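Local coordinates for viral protein F93 (Sulfolobus turreted icosahedral virus, PDB 2CO5), which probably binds DNA as a winged-helix dimer, its two copies being joined by a disulfide bond between chains, at residues Ile9-Ile14 and Ile51-Asp56; Leu15-Ile20 and Lys28-Glu33. All coordinates share one frame; numbering follows the deposited sequence.

Contact 1. Residues Ile9-Ile14 and Ile51-Asp56; sequences INYYII and IDSLID
Y11 and L54 make the closest touch between 9-14 and 51-56. The CD1 methyl of L54 approaches the CD1-CE1 flank of the phenol obliquely, with Y11 CE1 at 3.4 Å from L54 CD1 and Y11 CD1 at 3.5 Å from the same methyl. The other leucine methyl lies between the ring and the second contacting residue of the first helix: L54 CD2 is 3.9 Å from both Y11 CD1 and I14 CG2. L54 is thus forked, CD1 meeting the ring alone and CD2 shared equally between ring and isoleucine. In I14 the branch that touches, CG2, is anti to the backbone N, while CG1 stands beside that nitrogen (chi1 -71°). The phenol carries the contact round to the neighbouring residue S53. Its OH ends 4.0 Å from S53 CB, and a single water links the two hydroxyls, 2.9 Å from Y11 OH and 2.7 Å from S53 OG. This bridge gives both hydroxyls a polar partner at the margin of an otherwise apolar junction, and S53 OG has a weak second bond to P49 O. An edge-to-face contact with Y6 further restrains the Y11 ring; L47 and L50 also pack on I14, and L50 on Y11 as well. The axes approach to 11.5 Å and cross at -67°, a wide separation spanned by a long aromatic and the methyls of branched side chains. Such steep packing of the first helix against the third, helix 44-56, is characteristic of the three-helix core of a winged-helix domain, in which the third helix is usually the recognition helix.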
# COMPACT_ATOMS: atom_id res chain seq x y z
N ILE B 9 -3.45 -1.02 0.63
CA ILE B 9 -4.11 -1.42 -0.60
C ILE B 9 -5.62 -1.62 -0.40
O ILE B 9 -6.40 -1.30 -1.29
CB ILE B 9 -3.43 -2.69 -1.20
CG1 ILE B 9 -3.61 -2.71 -2.72
CG2 ILE B 9 -3.93 -3.97 -0.54
CD1 ILE B 9 -2.89 -1.58 -3.43
N ASN B 10 -6.03 -2.10 0.77
CA ASN B 10 -7.44 -2.38 1.02
C ASN B 10 -8.27 -1.10 1.12
O ASN B 10 -9.43 -1.09 0.70
CB ASN B 10 -7.60 -3.25 2.26
CG ASN B 10 -7.32 -4.72 1.99
OD1 ASN B 10 -7.27 -5.54 2.91
ND2 ASN B 10 -7.17 -5.07 0.72
N TYR B 11 -7.68 -0.03 1.65
CA TYR B 11 -8.33 1.27 1.66
C TYR B 11 -8.46 1.81 0.24
O TYR B 11 -9.51 2.30 -0.13
CB TYR B 11 -7.57 2.29 2.52
CG TYR B 11 -7.79 2.16 4.02
CD1 TYR B 11 -9.08 2.13 4.56
CD2 TYR B 11 -6.72 2.10 4.90
CE1 TYR B 11 -9.28 2.04 5.93
CE2 TYR B 11 -6.91 2.02 6.28
CZ TYR B 11 -8.19 1.99 6.78
OH TYR B 11 -8.39 1.88 8.13
N TYR B 12 -7.39 1.71 -0.54
CA TYR B 12 -7.42 2.15 -1.93
C TYR B 12 -8.50 1.40 -2.70
O TYR B 12 -9.30 1.99 -3.41
CB TYR B 12 -6.07 1.95 -2.61
CG TYR B 12 -6.11 2.26 -4.09
CD1 TYR B 12 -6.10 3.57 -4.55
CD2 TYR B 12 -6.19 1.23 -5.04
CE1 TYR B 12 -6.16 3.87 -5.90
CE2 TYR B 12 -6.26 1.51 -6.39
CZ TYR B 12 -6.24 2.84 -6.82
OH TYR B 12 -6.29 3.14 -8.16
N ILE B 13 -8.52 0.08 -2.52
CA ILE B 13 -9.49 -0.76 -3.20
C ILE B 13 -10.94 -0.38 -2.84
O ILE B 13 -11.79 -0.30 -3.73
CB ILE B 13 -9.23 -2.24 -2.89
CG1 ILE B 13 -8.01 -2.71 -3.67
CG2 ILE B 13 -10.44 -3.07 -3.24
CD1 ILE B 13 -7.45 -4.02 -3.19
N ILE B 14 -11.21 -0.15 -1.56
CA ILE B 14 -12.55 0.26 -1.12
C ILE B 14 -12.96 1.58 -1.79
O ILE B 14 -14.05 1.67 -2.36
CB ILE B 14 -12.63 0.43 0.41
CG1 ILE B 14 -12.59 -0.94 1.11
CG2 ILE B 14 -13.91 1.18 0.79
CD1 ILE B 14 -12.43 -0.88 2.61
N ILE B 51 -14.39 -0.14 6.74
CA ILE B 51 -15.52 0.70 6.37
C ILE B 51 -15.90 1.64 7.52
O ILE B 51 -16.10 2.84 7.30
CB ILE B 51 -16.76 -0.14 5.97
CG1 ILE B 51 -16.50 -0.91 4.67
CG2 ILE B 51 -17.98 0.76 5.78
CD1 ILE B 51 -17.54 -1.95 4.37
N ASP B 52 -15.98 1.11 8.74
CA ASP B 52 -16.36 1.91 9.91
C ASP B 52 -15.41 3.07 10.10
O ASP B 52 -15.83 4.20 10.33
CB ASP B 52 -16.40 1.06 11.18
CG ASP B 52 -17.60 0.14 11.25
OD1 ASP B 52 -18.54 0.29 10.43
OD2 ASP B 52 -17.61 -0.76 12.12
N SER B 53 -14.11 2.79 10.01
CA SER B 53 -13.09 3.82 10.18
C SER B 53 -13.29 4.93 9.15
O SER B 53 -13.27 6.11 9.51
CB SER B 53 -11.68 3.22 10.07
OG SER B 53 -11.41 2.39 11.19
N LEU B 54 -13.52 4.55 7.90
CA LEU B 54 -13.77 5.51 6.81
C LEU B 54 -15.01 6.36 7.06
O LEU B 54 -15.00 7.56 6.81
CB LEU B 54 -13.91 4.78 5.46
CG LEU B 54 -12.66 4.50 4.60
CD1 LEU B 54 -11.36 4.63 5.37
CD2 LEU B 54 -12.77 3.13 3.95
N ILE B 55 -16.08 5.72 7.53
CA ILE B 55 -17.33 6.40 7.85
C ILE B 55 -17.18 7.36 9.01
O ILE B 55 -17.67 8.49 8.96
CB ILE B 55 -18.46 5.38 8.17
CG1 ILE B 55 -18.91 4.67 6.89
CG2 ILE B 55 -19.64 6.09 8.84
CD1 ILE B 55 -19.92 3.57 7.11
N ASP B 56 -16.52 6.91 10.08
CA ASP B 56 -16.36 7.75 11.27
C ASP B 56 -15.38 8.90 11.00
O ASP B 56 -15.45 9.93 11.68
CB ASP B 56 -15.90 6.92 12.48
CG ASP B 56 -16.88 5.82 12.87
OD1 ASP B 56 -18.07 5.92 12.52
OD2 ASP B 56 -16.44 4.84 13.52
O HOH W 1 -9.73 0.54 10.26

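Contact 2. Residues Leu15-Ile20 and Lys28-Glu33; sequences LKVLVI and KRLRSE
The backbones come nearest at V17 and E33, whose CA atoms are 7.0 Å apart, where the last turns of helix 9-20 meet the first turn of helix 30-38. V17 is the hub on the first helix. Its CG1 methyl meets two residues at once: V17 CG1 is 3.7 Å from L30 CD1 and 3.7 Å from E33 CB. The residues met are three apart on the partner helix, hence nearly one turn, and the valine methyl touches both. L30 reaches the site by the length of its side chain, since its CB bond does not aim at helix 9-20. Extended away from its own amide nitrogen at the first torsion (chi1 179°), the leucine brings CD1 across to the valine, crossing it at a slant. The same methyl has a looser neighbour in L18, with L18 CD2 4.4 Å from L30 CD1. E33 behaves differently at its two ends. Its CB is part of the apolar touch, whereas the chain bends at chi2 (-69°) and OE1 accepts a hydrogen bond from N21 ND2. That amide also donates to V17 O, so N21 connects the carboxylate with the backbone of the valine turn. Around this junction, L25 of strand 24-26 packs on V17, L30 and E33, while I34 and F38 continue the coverage of V17 along helix 30-38. Between these two segments the attachment is therefore purely van der Waals, made by methyls and one methylene. The single carboxylate in it contributes carbon here and turns its charged end to N21, with long, weak ion pairs to K36 and R37, which implies a junction that is apolar inside and polar along its border.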
# COMPACT_ATOMS: atom_id res chain seq x y z
N LEU B 15 -12.09 2.58 -1.73
CA LEU B 15 -12.36 3.89 -2.34
C LEU B 15 -12.51 3.81 -3.86
O LEU B 15 -13.32 4.53 -4.45
CB LEU B 15 -11.24 4.89 -1.99
CG LEU B 15 -11.45 5.77 -0.75
CD1 LEU B 15 -12.27 5.07 0.30
CD2 LEU B 15 -10.12 6.26 -0.17
N LYS B 16 -11.73 2.94 -4.50
CA LYS B 16 -11.77 2.79 -5.95
C LYS B 16 -13.10 2.19 -6.39
O LYS B 16 -13.64 2.58 -7.43
CB LYS B 16 -10.59 1.95 -6.43
CG LYS B 16 -10.50 1.72 -7.96
CD LYS B 16 -10.35 3.00 -8.73
CE LYS B 16 -10.17 2.74 -10.23
NZ LYS B 16 -10.35 3.99 -11.02
N VAL B 17 -13.61 1.23 -5.62
CA VAL B 17 -14.89 0.58 -5.91
C VAL B 17 -16.06 1.57 -5.78
O VAL B 17 -17.01 1.51 -6.55
CB VAL B 17 -15.10 -0.68 -5.03
CG1 VAL B 17 -16.58 -1.11 -5.01
CG2 VAL B 17 -14.23 -1.82 -5.54
N LEU B 18 -15.96 2.47 -4.81
CA LEU B 18 -16.92 3.58 -4.68
C LEU B 18 -16.89 4.52 -5.90
O LEU B 18 -17.92 4.78 -6.50
CB LEU B 18 -16.67 4.37 -3.40
CG LEU B 18 -17.53 3.94 -2.20
CD1 LEU B 18 -18.95 4.46 -2.38
CD2 LEU B 18 -17.51 2.42 -2.03
N VAL B 19 -15.70 5.00 -6.25
CA VAL B 19 -15.52 5.87 -7.43
C VAL B 19 -16.00 5.19 -8.72
O VAL B 19 -16.67 5.81 -9.55
CB VAL B 19 -14.04 6.28 -7.60
CG1 VAL B 19 -13.80 6.94 -8.96
CG2 VAL B 19 -13.63 7.21 -6.47
N ILE B 20 -15.65 3.91 -8.87
CA ILE B 20 -16.13 3.07 -9.98
C ILE B 20 -17.66 3.06 -10.09
O ILE B 20 -18.20 3.07 -11.20
CB ILE B 20 -15.62 1.61 -9.81
CG1 ILE B 20 -14.23 1.45 -10.43
CG2 ILE B 20 -16.57 0.63 -10.45
CD1 ILE B 20 -13.58 0.09 -10.13
N LYS B 28 -24.08 -3.79 1.26
CA LYS B 28 -24.15 -5.25 1.10
C LYS B 28 -23.49 -5.77 -0.19
O LYS B 28 -23.32 -6.98 -0.35
CB LYS B 28 -25.60 -5.74 1.18
CG LYS B 28 -26.53 -5.24 0.06
CD LYS B 28 -27.98 -5.60 0.37
CE LYS B 28 -28.94 -5.11 -0.71
NZ LYS B 28 -30.30 -5.71 -0.55
N ARG B 29 -23.14 -4.87 -1.10
CA ARG B 29 -22.55 -5.25 -2.37
C ARG B 29 -21.04 -5.01 -2.44
O ARG B 29 -20.39 -5.48 -3.36
CB ARG B 29 -23.27 -4.53 -3.51
CG ARG B 29 -24.62 -5.17 -3.79
CD ARG B 29 -25.59 -4.27 -4.52
NE ARG B 29 -26.92 -4.88 -4.53
CZ ARG B 29 -27.98 -4.42 -5.20
NH1 ARG B 29 -27.89 -3.32 -5.95
NH2 ARG B 29 -29.13 -5.07 -5.13
N LEU B 30 -20.49 -4.31 -1.45
CA LEU B 30 -19.08 -3.92 -1.49
C LEU B 30 -18.15 -5.12 -1.59
O LEU B 30 -17.24 -5.12 -2.41
CB LEU B 30 -18.72 -3.08 -0.26
CG LEU B 30 -17.26 -2.62 -0.14
CD1 LEU B 30 -16.82 -1.85 -1.39
CD2 LEU B 30 -17.07 -1.78 1.11
N ARG B 31 -18.38 -6.13 -0.76
CA ARG B 31 -17.49 -7.29 -0.72
C ARG B 31 -17.46 -8.00 -2.07
O ARG B 31 -16.39 -8.31 -2.59
CB ARG B 31 -17.90 -8.27 0.40
CG ARG B 31 -16.87 -9.36 0.65
CD ARG B 31 -17.26 -10.33 1.77
NE ARG B 31 -16.38 -11.50 1.76
CZ ARG B 31 -16.45 -12.53 2.60
NH1 ARG B 31 -17.37 -12.56 3.57
NH2 ARG B 31 -15.60 -13.53 2.48
N SER B 32 -18.65 -8.25 -2.62
CA SER B 32 -18.79 -8.87 -3.94
C SER B 32 -18.12 -8.05 -5.04
O SER B 32 -17.44 -8.60 -5.89
CB SER B 32 -20.27 -9.04 -4.29
OG SER B 32 -20.90 -9.92 -3.38
N GLU B 33 -18.35 -6.74 -5.02
CA GLU B 33 -17.77 -5.82 -6.00
C GLU B 33 -16.25 -5.91 -6.01
O GLU B 33 -15.64 -6.01 -7.07
CB GLU B 33 -18.18 -4.38 -5.69
CG GLU B 33 -19.54 -3.99 -6.20
CD GLU B 33 -19.59 -3.92 -7.72
OE1 GLU B 33 -18.84 -3.10 -8.30
OE2 GLU B 33 -20.37 -4.68 -8.32

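In the fold
Both contacts use helix 9-20 as a common beam: contact 1 joins its first half to the end of helix 44-56, contact 2 its second half to the start of helix 30-38. Their centres lie about 10 Å apart, and they meet directly, with I51 CD1 3.3 Å from L30 CD2 and L54 CD2 4.2 Å from L15 CD1, consistent with one hydrophobic interior shared by the three helices. Both are mainly buried, but contact 1 is the more central, its centre about 4 Å from the chain centre against about 7 Å. Their polar margins differ too: that of contact 1 is mediated by solvent, that of contact 2 is made by protein groups.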